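Local coordinates for protein RavA (Legionella pneumophila str. Paris, PDB 6WO6) that is a bacterial effector, probably acting in host-cell invasion, with an elongated all-helical fold and a biochemical activity that remains unknown, at residues Asn101-Ile106 against Ala139-Ala144; Leu122-Leu127 against Asn156-Ser161; Asn130-Ala135 against Ala164-His169; Gly168-Val173 against Ile201-Leu206. The protein carries 2 engineered substitutions. All blocks are in the same frame, centred on the assembly; numbering follows the deposited sequence.

Interaction 1: Asn101-Ile106 against Ala139-Ala144; sequences NPHSMI and AETTPA
The His103 ring lies against the turn that ends helix 131-141, with Thr142 CA and Pro143 CD both over one face. Pro143 CD sits 3.6 Å from the His103 ring centroid, a CH-pi contact 27° off the ring normal. Thr142 CA makes a second CH-pi contact, 3.9 Å from the same centroid. Both carbons are displaced toward the ring rim. The carbonyl O of Thr141 approaches the ring obliquely, 3.1 Å from His103 CE1.

The first torsion of His103 (chi1 64°) holds CG between the backbone N and the carbonyl carbon. This turns the ring across the departing chain, with ND1 near Thr141. His103 ND1 and Thr141 OG1 form a weak hydrogen bond of 3.4 Å, in which either atom could be the donor. Thr141 OG1 also has a weak bond to Arg137 O.

This is the end of one helix meeting the start of another in an all-helical fold. Pro102 is in the first turn of helix 102-107, and Thr142 is the first residue to leave helix 131-141. Pro102 CD packs on Thr141 OG1 at 3.3 Å, the side chains nearly perpendicular. Thr142 and His103 lie alongside with their side chains pointing opposite ways, Thr142 OG1 3.2 Å from His103 CB. That hydroxyl is hydrogen-bonded back to Leu138 O. Val150 of helix 147-157 touches both His103 and Thr142.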
loop_
_atom_site.group_PDB
_atom_site.type_symbol
_atom_site.label_atom_id
_atom_site.label_comp_id
_atom_site.label_asym_id
_atom_site.label_seq_id
_atom_site.Cartn_x
_atom_site.Cartn_y
_atom_site.Cartn_z
ATOM N N ASN A 101 -13.897 7.059 -2.147
ATOM C CA ASN A 101 -13.990 5.834 -2.941
ATOM C C ASN A 101 -13.557 6.105 -4.376
ATOM O O ASN A 101 -14.396 6.328 -5.261
ATOM C CB ASN A 101 -15.408 5.263 -2.898
ATOM C CG ASN A 101 -15.841 4.884 -1.493
ATOM O OD1 ASN A 101 -15.024 4.469 -0.671
ATOM N ND2 ASN A 101 -17.131 5.024 -1.212
ATOM N N PRO A 102 -12.248 6.090 -4.647
ATOM C CA PRO A 102 -11.801 6.212 -6.046
ATOM C C PRO A 102 -12.103 4.970 -6.867
ATOM O O PRO A 102 -12.411 5.070 -8.066
ATOM C CB PRO A 102 -10.288 6.453 -5.911
ATOM C CG PRO A 102 -10.060 6.802 -4.462
ATOM C CD PRO A 102 -11.120 6.079 -3.705
ATOM N N HIS A 103 -12.014 3.792 -6.244
ATOM C CA HIS A 103 -12.369 2.555 -6.925
ATOM C C HIS A 103 -13.791 2.601 -7.459
ATOM O O HIS A 103 -14.080 2.006 -8.501
ATOM C CB HIS A 103 -12.206 1.371 -5.973
ATOM C CG HIS A 103 -13.125 1.421 -4.793
ATOM N ND1 HIS A 103 -12.847 2.160 -3.665
ATOM C CD2 HIS A 103 -14.326 0.834 -4.574
ATOM C CE1 HIS A 103 -13.834 2.022 -2.797
ATOM N NE2 HIS A 103 -14.744 1.222 -3.325
ATOM N N SER A 104 -14.694 3.291 -6.756
ATOM C CA SER A 104 -16.049 3.470 -7.266
ATOM C C SER A 104 -16.031 4.214 -8.593
ATOM O O SER A 104 -16.657 3.785 -9.569
ATOM C CB SER A 104 -16.906 4.217 -6.240
ATOM O OG SER A 104 -17.190 3.403 -5.115
ATOM N N MET A 105 -15.300 5.329 -8.650
ATOM C CA MET A 105 -15.186 6.082 -9.893
ATOM C C MET A 105 -14.603 5.223 -11.009
ATOM O O MET A 105 -15.018 5.335 -12.169
ATOM C CB MET A 105 -14.335 7.330 -9.660
ATOM C CG MET A 105 -13.669 7.891 -10.900
ATOM S SD MET A 105 -12.863 9.470 -10.576
ATOM C CE MET A 105 -12.302 9.226 -8.891
ATOM N N ILE A 106 -13.652 4.346 -10.679
ATOM C CA ILE A 106 -13.071 3.495 -11.714
ATOM C C ILE A 106 -14.056 2.413 -12.157
ATOM O O ILE A 106 -14.081 2.029 -13.333
ATOM C CB ILE A 106 -11.737 2.902 -11.220
ATOM C CG1 ILE A 106 -10.743 4.037 -10.956
ATOM C CG2 ILE A 106 -11.174 1.895 -12.217
ATOM C CD1 ILE A 106 -9.296 3.635 -11.070
ATOM N N ALA A 139 -5.299 0.315 -3.510
ATOM C CA ALA A 139 -5.172 -0.840 -2.629
ATOM C C ALA A 139 -5.749 -0.551 -1.250
ATOM O O ALA A 139 -6.289 -1.453 -0.601
ATOM C CB ALA A 139 -3.708 -1.262 -2.517
ATOM N N GLU A 140 -5.659 0.701 -0.795
ATOM C CA GLU A 140 -6.167 1.036 0.529
ATOM C C GLU A 140 -7.690 1.080 0.557
ATOM O O GLU A 140 -8.306 0.635 1.533
ATOM C CB GLU A 140 -5.587 2.373 0.993
ATOM C CG GLU A 140 -4.123 2.307 1.392
ATOM C CD GLU A 140 -3.563 3.659 1.800
ATOM O OE1 GLU A 140 -4.165 4.691 1.434
ATOM O OE2 GLU A 140 -2.521 3.687 2.491
ATOM N N THR A 141 -8.323 1.608 -0.493
ATOM C CA THR A 141 -9.762 1.857 -0.424
ATOM C C THR A 141 -10.624 0.819 -1.137
ATOM O O THR A 141 -11.825 0.748 -0.856
ATOM C CB THR A 141 -10.093 3.245 -0.992
ATOM O OG1 THR A 141 -9.908 3.242 -2.412
ATOM C CG2 THR A 141 -9.196 4.304 -0.366
ATOM N N THR A 142 -10.062 0.015 -2.034
ATOM C CA THR A 142 -10.885 -0.918 -2.808
ATOM C C THR A 142 -11.261 -2.131 -1.963
ATOM O O THR A 142 -10.381 -2.759 -1.366
ATOM C CB THR A 142 -10.148 -1.389 -4.057
ATOM O OG1 THR A 142 -9.716 -0.254 -4.819
ATOM C CG2 THR A 142 -11.052 -2.266 -4.908
ATOM N N PRO A 143 -12.544 -2.493 -1.895
ATOM C CA PRO A 143 -12.920 -3.752 -1.242
ATOM C C PRO A 143 -12.327 -4.944 -1.976
ATOM O O PRO A 143 -11.930 -4.860 -3.141
ATOM C CB PRO A 143 -14.452 -3.755 -1.320
ATOM C CG PRO A 143 -14.829 -2.319 -1.502
ATOM C CD PRO A 143 -13.720 -1.714 -2.312
ATOM N N ALA A 144 -12.268 -6.077 -1.272
ATOM C CA ALA A 144 -11.643 -7.266 -1.844
ATOM C C ALA A 144 -12.448 -7.814 -3.017
ATOM O O ALA A 144 -11.873 -8.207 -4.038
ATOM C CB ALA A 144 -11.465 -8.335 -0.765
#

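Interaction 2: Leu122-Leu127 against Asn156-Ser161; sequences LAIDVL and NIFPQS
Phe158 is packed against three side chains of helix 120-127, and every contact between the two segments is apolar. Its CG is anti to the carbonyl carbon (chi1 -54°), which turns the ring toward that helix. Leu127 CD1 makes the CH-pi contact. It stands over the centre of the Phe158 ring, 4.0 Å from the centroid and 8° off the normal. The opposite face carries CG2 of Ile157, the residue before Phe158, so the ring is sandwiched between two aliphatic groups.

Van der Waals contacts complete the grip. Ala123 CB meets the ring at its edge, near its plane, 3.6 Å from Phe158 CE1. Ile124 uses its tip: CD1 comes obliquely to within 4.0 Å of Phe158 CD1. Ile124 CD1 also lies 4.4 Å from Ser161 CB. Phe116 of helix 115-118 also touches Ala123 and Phe158.

The polar contacts belong to the turn. Ser161 OG donates a 2.6 Å hydrogen bond to Phe158 O. The donor stands above the carbonyl plane, 39° out of it. The same hydroxyl weakly caps Ala164 N at the start of the next helix, so one side chain ties the two helix ends together.

This is the short connection of an alpha-alpha hairpin, with helix 120-127 packed on it. Just past helix 147-157 an aromatic residue packs inward, and helix 162-181 begins behind a serine N-cap.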
loop_
_atom_site.group_PDB
_atom_site.type_symbol
_atom_site.label_atom_id
_atom_site.label_comp_id
_atom_site.label_asym_id
_atom_site.label_seq_id
_atom_site.Cartn_x
_atom_site.Cartn_y
_atom_site.Cartn_z
ATOM N N LEU A 122 -1.716 11.847 -23.034
ATOM C CA LEU A 122 -1.945 12.766 -21.924
ATOM C C LEU A 122 -2.227 12.011 -20.631
ATOM O O LEU A 122 -1.762 12.410 -19.557
ATOM C CB LEU A 122 -3.103 13.706 -22.252
ATOM C CG LEU A 122 -3.558 14.576 -21.079
ATOM C CD1 LEU A 122 -2.488 15.594 -20.714
ATOM C CD2 LEU A 122 -4.878 15.260 -21.379
ATOM N N ALA A 123 -2.993 10.921 -20.711
ATOM C CA ALA A 123 -3.271 10.121 -19.522
ATOM C C ALA A 123 -1.984 9.560 -18.931
ATOM O O ALA A 123 -1.753 9.646 -17.719
ATOM C CB ALA A 123 -4.243 8.992 -19.864
ATOM N N ILE A 124 -1.128 8.988 -19.779
ATOM C CA ILE A 124 0.131 8.422 -19.302
ATOM C C ILE A 124 1.031 9.512 -18.732
ATOM O O ILE A 124 1.754 9.289 -17.753
ATOM C CB ILE A 124 0.828 7.644 -20.434
ATOM C CG1 ILE A 124 -0.078 6.526 -20.946
ATOM C CG2 ILE A 124 2.156 7.083 -19.958
ATOM C CD1 ILE A 124 -0.481 5.532 -19.879
ATOM N N ASP A 125 0.999 10.709 -19.327
ATOM C CA ASP A 125 1.832 11.800 -18.826
ATOM C C ASP A 125 1.341 12.304 -17.473
ATOM O O ASP A 125 2.148 12.661 -16.607
ATOM C CB ASP A 125 1.875 12.941 -19.842
ATOM C CG ASP A 125 2.640 12.569 -21.097
ATOM O OD1 ASP A 125 3.553 11.724 -21.000
ATOM O OD2 ASP A 125 2.330 13.118 -22.178
ATOM N N VAL A 126 0.021 12.345 -17.275
ATOM C CA VAL A 126 -0.515 12.711 -15.966
ATOM C C VAL A 126 -0.187 11.633 -14.939
ATOM O O VAL A 126 0.111 11.931 -13.774
ATOM C CB VAL A 126 -2.032 12.969 -16.056
ATOM C CG1 VAL A 126 -2.619 13.210 -14.676
ATOM C CG2 VAL A 126 -2.310 14.161 -16.948
ATOM N N LEU A 127 -0.218 10.365 -15.356
ATOM C CA LEU A 127 0.094 9.273 -14.441
ATOM C C LEU A 127 1.572 9.236 -14.077
ATOM O O LEU A 127 1.932 8.698 -13.024
ATOM C CB LEU A 127 -0.322 7.939 -15.057
ATOM C CG LEU A 127 -1.823 7.665 -15.126
ATOM C CD1 LEU A 127 -2.109 6.423 -15.951
ATOM C CD2 LEU A 127 -2.396 7.517 -13.728
ATOM N N ASN A 156 -7.670 -2.618 -19.295
ATOM C CA ASN A 156 -8.313 -2.373 -20.579
ATOM C C ASN A 156 -8.022 -0.973 -21.098
ATOM O O ASN A 156 -7.909 -0.780 -22.313
ATOM C CB ASN A 156 -9.823 -2.588 -20.468
ATOM C CG ASN A 156 -10.189 -4.037 -20.212
ATOM O OD1 ASN A 156 -9.438 -4.950 -20.560
ATOM N ND2 ASN A 156 -11.351 -4.258 -19.606
ATOM N N ILE A 157 -7.885 0.000 -20.202
ATOM C CA ILE A 157 -7.702 1.389 -20.610
ATOM C C ILE A 157 -6.227 1.751 -20.727
ATOM O O ILE A 157 -5.834 2.486 -21.634
ATOM C CB ILE A 157 -8.440 2.317 -19.628
ATOM C CG1 ILE A 157 -9.952 2.110 -19.753
ATOM C CG2 ILE A 157 -8.065 3.771 -19.875
ATOM C CD1 ILE A 157 -10.771 2.955 -18.809
ATOM N N PHE A 158 -5.387 1.235 -19.828
ATOM C CA PHE A 158 -3.951 1.506 -19.829
ATOM C C PHE A 158 -3.190 0.199 -20.035
ATOM O O PHE A 158 -2.476 -0.266 -19.137
ATOM C CB PHE A 158 -3.520 2.188 -18.533
ATOM C CG PHE A 158 -4.305 3.427 -18.210
ATOM C CD1 PHE A 158 -4.224 4.545 -19.023
ATOM C CD2 PHE A 158 -5.120 3.476 -17.092
ATOM C CE1 PHE A 158 -4.947 5.687 -18.729
ATOM C CE2 PHE A 158 -5.846 4.616 -16.792
ATOM C CZ PHE A 158 -5.757 5.724 -17.612
ATOM N N PRO A 159 -3.303 -0.407 -21.217
ATOM C CA PRO A 159 -2.723 -1.741 -21.417
ATOM C C PRO A 159 -1.205 -1.679 -21.508
ATOM O O PRO A 159 -0.643 -0.839 -22.216
ATOM C CB PRO A 159 -3.350 -2.201 -22.736
ATOM C CG PRO A 159 -3.585 -0.932 -23.479
ATOM C CD PRO A 159 -3.902 0.123 -22.453
ATOM N N GLN A 160 -0.548 -2.587 -20.780
ATOM C CA GLN A 160 0.910 -2.702 -20.757
ATOM C C GLN A 160 1.557 -1.388 -20.323
ATOM O O GLN A 160 2.494 -0.895 -20.951
ATOM C CB GLN A 160 1.451 -3.160 -22.113
ATOM C CG GLN A 160 0.861 -4.474 -22.606
ATOM C CD GLN A 160 1.212 -5.644 -21.711
ATOM O OE1 GLN A 160 2.194 -5.603 -20.973
ATOM N NE2 GLN A 160 0.408 -6.697 -21.772
ATOM N N SER A 161 1.047 -0.823 -19.235
ATOM C CA SER A 161 1.553 0.424 -18.687
ATOM C C SER A 161 2.157 0.196 -17.307
ATOM O O SER A 161 1.858 -0.788 -16.624
ATOM C CB SER A 161 0.439 1.472 -18.598
ATOM O OG SER A 161 -0.651 0.982 -17.838
#

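Interaction 3: Asn130-Ala135 against Ala164-His169; sequences NEVAIA and AAKVGH
Ala135 presses its methyl group onto the backbone of Lys166 and Val167 where helix 131-141 packs against helix 162-181. This is helix-helix packing between two segments that run in broadly the same direction, crossing at -41° with their axes 8.6 Å apart. Helix 147-157 lies between them in sequence and runs back the other way.

The tight part is at Ala135. Its CA is only 4.5 Å from the CA of Val167, an approach that the small side chain permits. Ala135 CB rests 3.5 Å from Lys166 O. Ala170 and Phe203 also touch Ala135, so this end of the contact is buried.

The looser side faces solvent and relies on the aliphatic part of Lys166. Its chain bends at chi2 (-63°), which carries the outer part outward past Glu131 and Val132, toward Glu202. Glu131 CB lies 4.1 Å from Lys166 CG, while the Glu131 carboxylate turns off from the other helix. Val132 CG2 stays 4.3 Å from Lys166 CD. The ammonium group of Lys166 passes beyond both residues to a salt bridge with Glu202 OE2. Back in the buried part, the branch of Val167 that meets helix 131-141 is CG2, 3.8 Å from Ala135 CB.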
loop_
_atom_site.group_PDB
_atom_site.type_symbol
_atom_site.label_atom_id
_atom_site.label_comp_id
_atom_site.label_asym_id
_atom_site.label_seq_id
_atom_site.Cartn_x
_atom_site.Cartn_y
_atom_site.Cartn_z
ATOM N N ASN A 130 3.143 9.361 -10.565
ATOM C CA ASN A 130 2.037 9.210 -9.628
ATOM C C ASN A 130 1.482 7.791 -9.612
ATOM O O ASN A 130 0.438 7.557 -8.993
ATOM C CB ASN A 130 0.913 10.201 -9.951
ATOM C CG ASN A 130 1.325 11.643 -9.734
ATOM O OD1 ASN A 130 2.045 11.961 -8.788
ATOM N ND2 ASN A 130 0.867 12.525 -10.612
ATOM N N GLU A 131 2.153 6.839 -10.266
ATOM C CA GLU A 131 1.634 5.476 -10.331
ATOM C C GLU A 131 1.647 4.808 -8.961
ATOM O O GLU A 131 0.670 4.158 -8.571
ATOM C CB GLU A 131 2.441 4.649 -11.333
ATOM C CG GLU A 131 2.621 5.292 -12.705
ATOM C CD GLU A 131 3.853 6.181 -12.790
ATOM O OE1 GLU A 131 4.300 6.695 -11.744
ATOM O OE2 GLU A 131 4.379 6.363 -13.907
ATOM N N VAL A 132 2.745 4.956 -8.215
ATOM C CA VAL A 132 2.841 4.327 -6.900
ATOM C C VAL A 132 1.785 4.891 -5.955
ATOM O O VAL A 132 1.117 4.143 -5.233
ATOM C CB VAL A 132 4.262 4.490 -6.332
ATOM C CG1 VAL A 132 4.334 3.966 -4.914
ATOM C CG2 VAL A 132 5.269 3.771 -7.216
ATOM N N ALA A 133 1.611 6.216 -5.952
ATOM C CA ALA A 133 0.654 6.829 -5.037
ATOM C C ALA A 133 -0.768 6.371 -5.334
ATOM O O ALA A 133 -1.520 6.014 -4.415
ATOM C CB ALA A 133 0.756 8.354 -5.114
ATOM N N ILE A 134 -1.153 6.364 -6.614
ATOM C CA ILE A 134 -2.513 5.978 -6.976
ATOM C C ILE A 134 -2.734 4.494 -6.716
ATOM O O ILE A 134 -3.807 4.085 -6.255
ATOM C CB ILE A 134 -2.809 6.347 -8.443
ATOM C CG1 ILE A 134 -2.711 7.860 -8.652
ATOM C CG2 ILE A 134 -4.191 5.860 -8.843
ATOM C CD1 ILE A 134 -2.922 8.293 -10.088
ATOM N N ALA A 135 -1.728 3.662 -7.001
ATOM C CA ALA A 135 -1.861 2.236 -6.723
ATOM C C ALA A 135 -2.017 1.985 -5.228
ATOM O O ALA A 135 -2.833 1.153 -4.812
ATOM C CB ALA A 135 -0.658 1.477 -7.283
ATOM N N ALA A 164 -0.711 0.123 -14.521
ATOM C CA ALA A 164 -1.438 -1.126 -14.310
ATOM C C ALA A 164 -0.584 -2.143 -13.560
ATOM O O ALA A 164 -1.082 -2.866 -12.685
ATOM C CB ALA A 164 -1.904 -1.690 -15.652
ATOM N N ALA A 165 0.711 -2.203 -13.882
ATOM C CA ALA A 165 1.613 -3.100 -13.172
ATOM C C ALA A 165 1.704 -2.734 -11.695
ATOM O O ALA A 165 1.652 -3.614 -10.825
ATOM C CB ALA A 165 2.998 -3.072 -13.821
ATOM N N LYS A 166 1.830 -1.434 -11.394
ATOM C CA LYS A 166 1.914 -1.009 -9.999
ATOM C C LYS A 166 0.621 -1.310 -9.248
ATOM O O LYS A 166 0.655 -1.687 -8.069
ATOM C CB LYS A 166 2.246 0.481 -9.917
ATOM C CG LYS A 166 3.622 0.852 -10.454
ATOM C CD LYS A 166 4.740 0.208 -9.654
ATOM C CE LYS A 166 6.091 0.513 -10.277
ATOM N NZ LYS A 166 7.183 -0.285 -9.658
ATOM N N VAL A 167 -0.527 -1.147 -9.910
ATOM C CA VAL A 167 -1.798 -1.459 -9.259
ATOM C C VAL A 167 -1.885 -2.948 -8.951
ATOM O O VAL A 167 -2.321 -3.348 -7.862
ATOM C CB VAL A 167 -2.978 -0.981 -10.126
ATOM C CG1 VAL A 167 -4.276 -1.627 -9.665
ATOM C CG2 VAL A 167 -3.091 0.528 -10.055
ATOM N N GLY A 168 -1.470 -3.791 -9.900
ATOM C CA GLY A 168 -1.410 -5.218 -9.620
ATOM C C GLY A 168 -0.522 -5.537 -8.429
ATOM O O GLY A 168 -0.890 -6.339 -7.563
ATOM N N HIS A 169 0.647 -4.894 -8.360
ATOM C CA HIS A 169 1.579 -5.157 -7.266
ATOM C C HIS A 169 0.985 -4.764 -5.916
ATOM O O HIS A 169 1.066 -5.522 -4.938
ATOM C CB HIS A 169 2.888 -4.410 -7.517
ATOM C CG HIS A 169 3.668 -4.933 -8.681
ATOM N ND1 HIS A 169 4.693 -4.221 -9.268
ATOM C CD2 HIS A 169 3.583 -6.100 -9.361
ATOM C CE1 HIS A 169 5.201 -4.926 -10.263
ATOM N NE2 HIS A 169 4.547 -6.070 -10.341
#

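Interaction 4: Gly168-Val173 against Ile201-Leu206; sequences GHAFAV and IEFASL
Just after helix 197-202, at Phe203, the chain leaves helical geometry, passes beside helix 162-181 and goes on into a 3-10 turn, with the CA atoms of Ala170 and Phe203 6.4 Å apart.

The Phe203 ring lies flat on Ala170. Ala170 CB is over the ring centre, 3.6 Å from the Phe203 centroid and 10° off the normal, a clear CH-pi contact. His169 adds its CB, which comes obliquely to 3.9 Å from Phe203 CE2.

One turn further on, Leu206 takes over. Leu206 CD1 lies 3.6 Å from Ala170 O and 3.9 Å from Val173 CG1. In Val173 the position of CG1 anti to the backbone N (chi1 167°) directs that branch at Leu206 CD1.

At the outer rim, a modelled water bridges His169 ND1, weakly, and Glu202 OE1. The distance to the carboxylate is short and its exact value doubtful. The charged atoms of the two side chains do not touch, and Glu202 OE2 is held by Lys166.

Helix 131-141 packs against both segments: Ala139 touches Ala170, and Leu136 and Glu140 touch Leu206. Ser199 of helix 197-202 packs on His169 and Val173.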
loop_
_atom_site.group_PDB
_atom_site.type_symbol
_atom_site.label_atom_id
_atom_site.label_comp_id
_atom_site.label_asym_id
_atom_site.label_seq_id
_atom_site.Cartn_x
_atom_site.Cartn_y
_atom_site.Cartn_z
ATOM N N GLY A 168 -1.470 -3.791 -9.900
ATOM C CA GLY A 168 -1.410 -5.218 -9.620
ATOM C C GLY A 168 -0.522 -5.537 -8.429
ATOM O O GLY A 168 -0.890 -6.339 -7.563
ATOM N N HIS A 169 0.647 -4.894 -8.360
ATOM C CA HIS A 169 1.579 -5.157 -7.266
ATOM C C HIS A 169 0.985 -4.764 -5.916
ATOM O O HIS A 169 1.066 -5.522 -4.938
ATOM C CB HIS A 169 2.888 -4.410 -7.517
ATOM C CG HIS A 169 3.668 -4.933 -8.681
ATOM N ND1 HIS A 169 4.693 -4.221 -9.268
ATOM C CD2 HIS A 169 3.583 -6.100 -9.361
ATOM C CE1 HIS A 169 5.201 -4.926 -10.263
ATOM N NE2 HIS A 169 4.547 -6.070 -10.341
ATOM N N ALA A 170 0.392 -3.568 -5.840
ATOM C CA ALA A 170 -0.187 -3.109 -4.581
ATOM C C ALA A 170 -1.353 -3.992 -4.154
ATOM O O ALA A 170 -1.498 -4.305 -2.964
ATOM C CB ALA A 170 -0.634 -1.651 -4.702
ATOM N N PHE A 171 -2.193 -4.404 -5.110
ATOM C CA PHE A 171 -3.281 -5.322 -4.784
ATOM C C PHE A 171 -2.747 -6.640 -4.237
ATOM O O PHE A 171 -3.296 -7.188 -3.273
ATOM C CB PHE A 171 -4.150 -5.569 -6.017
ATOM C CG PHE A 171 -5.196 -4.518 -6.245
ATOM C CD1 PHE A 171 -5.640 -3.727 -5.199
ATOM C CD2 PHE A 171 -5.741 -4.324 -7.504
ATOM C CE1 PHE A 171 -6.608 -2.758 -5.404
ATOM C CE2 PHE A 171 -6.708 -3.357 -7.717
ATOM C CZ PHE A 171 -7.142 -2.573 -6.665
ATOM N N ALA A 172 -1.673 -7.165 -4.840
ATOM C CA ALA A 172 -1.090 -8.411 -4.350
ATOM C C ALA A 172 -0.571 -8.257 -2.925
ATOM O O ALA A 172 -0.784 -9.136 -2.077
ATOM C CB ALA A 172 0.036 -8.865 -5.280
ATOM N N VAL A 173 0.121 -7.151 -2.646
ATOM C CA VAL A 173 0.661 -6.944 -1.304
ATOM C C VAL A 173 -0.467 -6.839 -0.281
ATOM O O VAL A 173 -0.391 -7.423 0.808
ATOM C CB VAL A 173 1.579 -5.709 -1.278
ATOM C CG1 VAL A 173 1.878 -5.296 0.155
ATOM C CG2 VAL A 173 2.870 -6.007 -2.016
ATOM N N ILE A 201 8.433 -2.889 -0.296
ATOM C CA ILE A 201 9.062 -1.611 0.027
ATOM C C ILE A 201 8.324 -0.458 -0.648
ATOM O O ILE A 201 8.055 0.575 -0.025
ATOM C CB ILE A 201 10.553 -1.640 -0.359
ATOM C CG1 ILE A 201 11.306 -2.635 0.528
ATOM C CG2 ILE A 201 11.165 -0.250 -0.253
ATOM C CD1 ILE A 201 12.756 -2.814 0.155
ATOM N N GLU A 202 7.981 -0.621 -1.932
ATOM C CA GLU A 202 7.308 0.443 -2.671
ATOM C C GLU A 202 5.970 0.813 -2.045
ATOM O O GLU A 202 5.561 1.979 -2.104
ATOM C CB GLU A 202 7.102 0.027 -4.130
ATOM C CG GLU A 202 8.167 0.541 -5.086
ATOM C CD GLU A 202 7.908 0.129 -6.527
ATOM O OE1 GLU A 202 6.955 -0.644 -6.763
ATOM O OE2 GLU A 202 8.658 0.576 -7.423
ATOM N N PHE A 203 5.280 -0.153 -1.443
ATOM C CA PHE A 203 3.958 0.058 -0.865
ATOM C C PHE A 203 3.961 -0.222 0.632
ATOM O O PHE A 203 3.029 -0.822 1.169
ATOM C CB PHE A 203 2.915 -0.806 -1.569
ATOM C CG PHE A 203 2.792 -0.532 -3.042
ATOM C CD1 PHE A 203 2.101 0.580 -3.500
ATOM C CD2 PHE A 203 3.360 -1.391 -3.970
ATOM C CE1 PHE A 203 1.985 0.833 -4.861
ATOM C CE2 PHE A 203 3.248 -1.146 -5.328
ATOM C CZ PHE A 203 2.560 -0.032 -5.774
ATOM N N ALA A 204 5.009 0.231 1.327
ATOM C CA ALA A 204 5.180 -0.086 2.742
ATOM C C ALA A 204 4.060 0.469 3.613
ATOM O O ALA A 204 3.793 -0.091 4.686
ATOM C CB ALA A 204 6.528 0.437 3.240
ATOM N N SER A 205 3.396 1.546 3.178
ATOM C CA SER A 205 2.290 2.095 3.958
ATOM C C SER A 205 1.192 1.065 4.183
ATOM O O SER A 205 0.468 1.138 5.183
ATOM C CB SER A 205 1.712 3.328 3.266
ATOM O OG SER A 205 2.729 4.256 2.942
ATOM N N LEU A 206 1.060 0.095 3.273
ATOM C CA LEU A 206 0.055 -0.951 3.425
ATOM C C LEU A 206 0.268 -1.791 4.678
ATOM O O LEU A 206 -0.678 -2.438 5.142
ATOM C CB LEU A 206 0.049 -1.859 2.194
ATOM C CG LEU A 206 -0.484 -1.239 0.908
ATOM C CD1 LEU A 206 -0.539 -2.279 -0.199
ATOM C CD2 LEU A 206 -1.855 -0.636 1.157
HETATM O O HOH W 1 6.550 -3.058 -7.280
#

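In the fold
The four contacts lie in the middle of an elongated all-helical chain. Interactions 1, 2 and 3 cross along the sequence, so their segments interleave. Interaction 4 opens on the segment where interaction 3 ends, and the two share Gly168 and His169. Interactions 1 and 3 both use helix 131-141, while 3 and 4 both use helix 162-181. The centres of interactions 3 and 4 are about 8 Å apart and those of 2 and 3 about 11 Å; both pairs touch. The centres of 2 and 4 are about 19 Å apart, without touch. Interaction 1 adjoins 3 only in sequence but packs on 4 through Phe171 and Leu206. The packing thus runs 2-3-4, with 1 joined through 4, linking successive helices.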